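PDB 4LPS: Hydrogenase/urease nickel incorporation protein HypB from Helicobacter pylori, which is a nickel-binding GTPase with low intrinsic activity, required for inserting nickel into [NiFe] hydrogenase and for maturing urease. Local coordinates for residues K33-E44 / A110-K121. Residues are numbered along the deposited sequence; the frame is centred on the assembly and turned at random.
Sequences KAAEMKERYLKE and ASMIEGAFDLLK. With PO4 (phosphate ion), chain I.
Arg40 reaches across from helix 29-43 to Asp118 on helix 110-122, and each of its three side-chain nitrogens finds an acceptor. NH1 and NH2 both close on the same oxygen, Asp118 OD1. The bond from Arg40 NH2, 2.8 Å to Asp118 OD1, uses the syn lone pair, while NH1 meets OD1 nearly along its C-O axis; both are bent, since they share one acceptor. A phosphate ion, probably from the crystallisation liquor, takes another edge: Arg40 NE gives a straighter bond to phosphate O4 (2.8 Å, 163°) and NH1 a second one to O2. The bend at chi3 (65°) turns one guanidinium face to the rim of Phe117, whose CD1 lies 3.6 Å from Arg40 CZ. Lys121, long and extended, adds weak bonds from NZ to the phosphate, and Glu44 OE1 lies 2.8 Å from phosphate O2.

At one end Lys33 NZ donates to Glu114 OE2 at 2.8 Å, from above the carboxylate plane, and also bonds a glycerol. Ala110, small enough to let the helices close in, sits against Ala34. One turn on, Met37, flexible and unbranched, fits among Ala110, Ile113, Glu114 and Phe117, its CE over the Phe117 ring. Tyr41 CD1 comes 3.6 Å from Phe117 CE2, the rings meeting obliquely, and its hydroxyl is bonded to Leu148 O.

The N-terminal helix thus packs at 28° on a G-domain helix through an apolar seam with two salt bridges along one side; the phosphate probably balances Arg40 and Lys121 beside Glu44.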
loop_
_atom_site.group_PDB
_atom_site.type_symbol
_atom_site.label_atom_id
_atom_site.label_comp_id
_atom_site.label_asym_id
_atom_site.label_seq_id
_atom_site.Cartn_x
_atom_site.Cartn_y
_atom_site.Cartn_z
ATOM N N LYS A 33 12.094 -7.617 13.800
ATOM C CA LYS A 33 12.680 -6.768 12.767
ATOM C C LYS A 33 11.734 -5.653 12.316
ATOM O O LYS A 33 12.173 -4.545 12.008
ATOM C CB LYS A 33 13.108 -7.615 11.564
ATOM C CG LYS A 33 13.963 -6.849 10.571
ATOM C CD LYS A 33 15.181 -6.256 11.273
ATOM C CE LYS A 33 16.153 -5.643 10.280
ATOM N NZ LYS A 33 17.220 -4.855 10.961
ATOM N N ALA A 34 10.440 -5.951 12.271
ATOM C CA ALA A 34 9.436 -4.946 11.940
ATOM C C ALA A 34 9.379 -3.847 12.994
ATOM O O ALA A 34 9.234 -2.669 12.667
ATOM C CB ALA A 34 8.076 -5.595 11.782
ATOM N N ALA A 35 9.477 -4.242 14.261
ATOM C CA ALA A 35 9.482 -3.288 15.362
ATOM C C ALA A 35 10.724 -2.403 15.319
ATOM O O ALA A 35 10.667 -1.216 15.647
ATOM C CB ALA A 35 9.395 -4.023 16.694
ATOM N N GLU A 36 11.850 -2.992 14.927
ATOM C CA GLU A 36 13.105 -2.254 14.814
ATOM C C GLU A 36 13.080 -1.285 13.638
ATOM O O GLU A 36 13.645 -0.194 13.713
ATOM C CB GLU A 36 14.278 -3.221 14.679
ATOM C CG GLU A 36 14.583 -3.981 15.958
ATOM C CD GLU A 36 15.715 -4.961 15.783
ATOM O OE1 GLU A 36 16.570 -5.052 16.686
ATOM O OE2 GLU A 36 15.747 -5.641 14.737
ATOM N N MET A 37 12.447 -1.692 12.541
ATOM C CA MET A 37 12.301 -0.805 11.391
ATOM C C MET A 37 11.369 0.350 11.724
ATOM O O MET A 37 11.569 1.469 11.252
ATOM C CB MET A 37 11.783 -1.560 10.166
ATOM C CG MET A 37 12.816 -2.456 9.493
ATOM S SD MET A 37 14.339 -1.585 9.045
ATOM C CE MET A 37 13.683 -0.283 7.999
ATOM N N LYS A 38 10.335 0.066 12.514
ATOM C CA LYS A 38 9.404 1.103 12.949
ATOM C C LYS A 38 10.099 2.183 13.782
ATOM O O LYS A 38 9.750 3.360 13.688
ATOM C CB LYS A 38 8.244 0.499 13.741
ATOM C CG LYS A 38 7.097 1.480 13.959
ATOM C CD LYS A 38 5.891 0.832 14.621
ATOM C CE LYS A 38 4.840 1.879 14.959
ATOM N NZ LYS A 38 3.683 1.297 15.685
ATOM N N GLU A 39 11.067 1.780 14.603
ATOM C CA GLU A 39 11.912 2.737 15.313
ATOM C C GLU A 39 12.549 3.730 14.347
ATOM O O GLU A 39 12.537 4.936 14.581
ATOM C CB GLU A 39 13.009 2.019 16.103
ATOM C CG GLU A 39 12.507 1.052 17.161
ATOM C CD GLU A 39 13.639 0.333 17.865
ATOM O OE1 GLU A 39 13.410 -0.791 18.357
ATOM O OE2 GLU A 39 14.760 0.886 17.924
ATOM N N ARG A 40 13.113 3.208 13.261
ATOM C CA ARG A 40 13.793 4.035 12.271
ATOM C C ARG A 40 12.819 4.909 11.488
ATOM O O ARG A 40 13.153 6.040 11.133
ATOM C CB ARG A 40 14.602 3.159 11.313
ATOM C CG ARG A 40 15.631 2.281 12.016
ATOM C CD ARG A 40 16.610 1.661 11.034
ATOM N NE ARG A 40 17.429 2.676 10.376
ATOM C CZ ARG A 40 18.194 2.446 9.315
ATOM N NH1 ARG A 40 18.905 3.429 8.782
ATOM N NH2 ARG A 40 18.247 1.232 8.787
ATOM N N TYR A 41 11.630 4.381 11.207
ATOM C CA TYR A 41 10.601 5.151 10.514
ATOM C C TYR A 41 10.267 6.417 11.280
ATOM O O TYR A 41 10.191 7.507 10.712
ATOM C CB TYR A 41 9.314 4.334 10.338
ATOM C CG TYR A 41 9.422 3.073 9.508
ATOM C CD1 TYR A 41 10.443 2.901 8.587
ATOM C CD2 TYR A 41 8.478 2.065 9.635
ATOM C CE1 TYR A 41 10.526 1.753 7.823
ATOM C CE2 TYR A 41 8.552 0.918 8.880
ATOM C CZ TYR A 41 9.576 0.766 7.978
ATOM O OH TYR A 41 9.643 -0.382 7.227
ATOM N N LEU A 42 10.082 6.255 12.585
ATOM C CA LEU A 42 9.710 7.355 13.465
ATOM C C LEU A 42 10.880 8.319 13.644
ATOM O O LEU A 42 10.690 9.532 13.712
ATOM C CB LEU A 42 9.236 6.813 14.817
ATOM C CG LEU A 42 8.047 5.844 14.738
ATOM C CD1 LEU A 42 7.603 5.376 16.120
ATOM C CD2 LEU A 42 6.880 6.462 13.975
ATOM N N LYS A 43 12.085 7.764 13.736
ATOM C CA LYS A 43 13.300 8.566 13.825
ATOM C C LYS A 43 13.420 9.506 12.629
ATOM O O LYS A 43 13.808 10.665 12.771
ATOM C CB LYS A 43 14.527 7.660 13.902
ATOM C CG LYS A 43 15.772 8.333 14.449
ATOM C CD LYS A 43 16.774 7.292 14.927
ATOM C CE LYS A 43 16.202 6.444 16.054
ATOM N NZ LYS A 43 17.101 5.310 16.411
ATOM N N GLU A 44 13.094 8.989 11.450
ATOM C CA GLU A 44 13.176 9.763 10.218
ATOM C C GLU A 44 11.917 10.589 9.982
ATOM O O GLU A 44 11.802 11.274 8.964
ATOM C CB GLU A 44 13.423 8.836 9.027
ATOM C CG GLU A 44 14.750 8.104 9.092
ATOM C CD GLU A 44 15.880 8.909 8.494
ATOM O OE1 GLU A 44 17.043 8.472 8.605
ATOM O OE2 GLU A 44 15.606 9.977 7.905
ATOM N N ALA A 110 10.426 -7.600 6.682
ATOM C CA ALA A 110 10.995 -6.396 7.283
ATOM C C ALA A 110 12.492 -6.243 7.016
ATOM O O ALA A 110 12.974 -5.132 6.801
ATOM C CB ALA A 110 10.731 -6.387 8.778
ATOM N N SER A 111 13.221 -7.354 7.037
ATOM C CA SER A 111 14.653 -7.331 6.757
ATOM C C SER A 111 14.957 -6.848 5.336
ATOM O O SER A 111 16.029 -6.299 5.082
ATOM C CB SER A 111 15.256 -8.717 6.992
ATOM O OG SER A 111 14.598 -9.699 6.210
ATOM N N MET A 112 14.013 -7.048 4.415
ATOM C CA MET A 112 14.186 -6.599 3.034
ATOM C C MET A 112 14.074 -5.083 2.909
ATOM O O MET A 112 14.710 -4.475 2.046
ATOM C CB MET A 112 13.144 -7.252 2.119
ATOM C CG MET A 112 13.216 -8.770 2.012
ATOM S SD MET A 112 11.871 -9.399 0.981
ATOM C CE MET A 112 11.853 -11.139 1.431
ATOM N N ILE A 113 13.268 -4.476 3.777
ATOM C CA ILE A 113 13.053 -3.031 3.743
ATOM C C ILE A 113 14.322 -2.268 4.121
ATOM O O ILE A 113 14.565 -1.169 3.618
ATOM C CB ILE A 113 11.902 -2.610 4.683
ATOM C CG1 ILE A 113 10.682 -3.515 4.483
ATOM C CG2 ILE A 113 11.527 -1.150 4.458
ATOM C CD1 ILE A 113 10.067 -3.420 3.089
ATOM N N GLU A 114 15.129 -2.860 5.000
ATOM C CA GLU A 114 16.274 -2.173 5.594
ATOM C C GLU A 114 17.242 -1.663 4.535
ATOM O O GLU A 114 17.687 -0.514 4.590
ATOM C CB GLU A 114 17.018 -3.102 6.556
ATOM C CG GLU A 114 18.251 -2.468 7.179
ATOM C CD GLU A 114 18.966 -3.387 8.148
ATOM O OE1 GLU A 114 20.081 -3.033 8.593
ATOM O OE2 GLU A 114 18.413 -4.461 8.468
ATOM N N GLY A 115 17.569 -2.530 3.579
ATOM C CA GLY A 115 18.485 -2.188 2.506
ATOM C C GLY A 115 17.991 -1.024 1.672
ATOM O O GLY A 115 18.735 -0.083 1.404
ATOM N N ALA A 116 16.728 -1.095 1.262
ATOM C CA ALA A 116 16.114 -0.035 0.472
ATOM C C ALA A 116 16.024 1.260 1.277
ATOM O O ALA A 116 16.244 2.349 0.745
ATOM C CB ALA A 116 14.731 -0.464 -0.004
ATOM N N PHE A 117 15.699 1.124 2.559
ATOM C CA PHE A 117 15.617 2.252 3.483
ATOM C C PHE A 117 16.953 2.989 3.576
ATOM O O PHE A 117 16.997 4.219 3.514
ATOM C CB PHE A 117 15.184 1.753 4.865
ATOM C CG PHE A 117 14.854 2.846 5.849
ATOM C CD1 PHE A 117 15.815 3.327 6.725
ATOM C CD2 PHE A 117 13.569 3.362 5.922
ATOM C CE1 PHE A 117 15.507 4.321 7.640
ATOM C CE2 PHE A 117 13.253 4.355 6.833
ATOM C CZ PHE A 117 14.225 4.833 7.695
ATOM N N ASP A 118 18.033 2.234 3.746
ATOM C CA ASP A 118 19.368 2.814 3.852
ATOM C C ASP A 118 19.766 3.592 2.597
ATOM O O ASP A 118 20.335 4.682 2.690
ATOM C CB ASP A 118 20.398 1.721 4.141
ATOM C CG ASP A 118 20.284 1.171 5.547
ATOM O OD1 ASP A 118 19.562 1.777 6.365
ATOM O OD2 ASP A 118 20.914 0.129 5.837
ATOM N N LEU A 119 19.479 3.025 1.428
ATOM C CA LEU A 119 19.755 3.701 0.160
ATOM C C LEU A 119 18.977 5.004 0.041
ATOM O O LEU A 119 19.545 6.047 -0.289
ATOM C CB LEU A 119 19.415 2.797 -1.029
ATOM C CG LEU A 119 20.243 1.532 -1.262
ATOM C CD1 LEU A 119 19.636 0.716 -2.383
ATOM C CD2 LEU A 119 21.684 1.878 -1.594
ATOM N N LEU A 120 17.676 4.935 0.307
ATOM C CA LEU A 120 16.812 6.107 0.245
ATOM C C LEU A 120 17.256 7.176 1.235
ATOM O O LEU A 120 17.151 8.373 0.960
ATOM C CB LEU A 120 15.359 5.710 0.505
ATOM C CG LEU A 120 14.670 4.964 -0.640
ATOM C CD1 LEU A 120 13.316 4.444 -0.198
ATOM C CD2 LEU A 120 14.521 5.876 -1.846
ATOM N N LYS A 121 17.747 6.738 2.390
ATOM C CA LYS A 121 18.283 7.661 3.379
ATOM C C LYS A 121 19.526 8.363 2.843
ATOM O O LYS A 121 19.621 9.590 2.888
ATOM C CB LYS A 121 18.615 6.934 4.683
ATOM C CG LYS A 121 19.084 7.866 5.787
ATOM C CD LYS A 121 19.765 7.114 6.917
ATOM C CE LYS A 121 20.163 8.067 8.031
ATOM N NZ LYS A 121 21.047 7.416 9.032
HETATM P P PO4 I . 17.998 6.207 11.240
HETATM O O1 PO4 I . 17.231 7.457 11.590
HETATM O O2 PO4 I . 18.001 6.043 9.743
HETATM O O3 PO4 I . 19.423 6.310 11.725
HETATM O O4 PO4 I . 17.341 5.015 11.887
#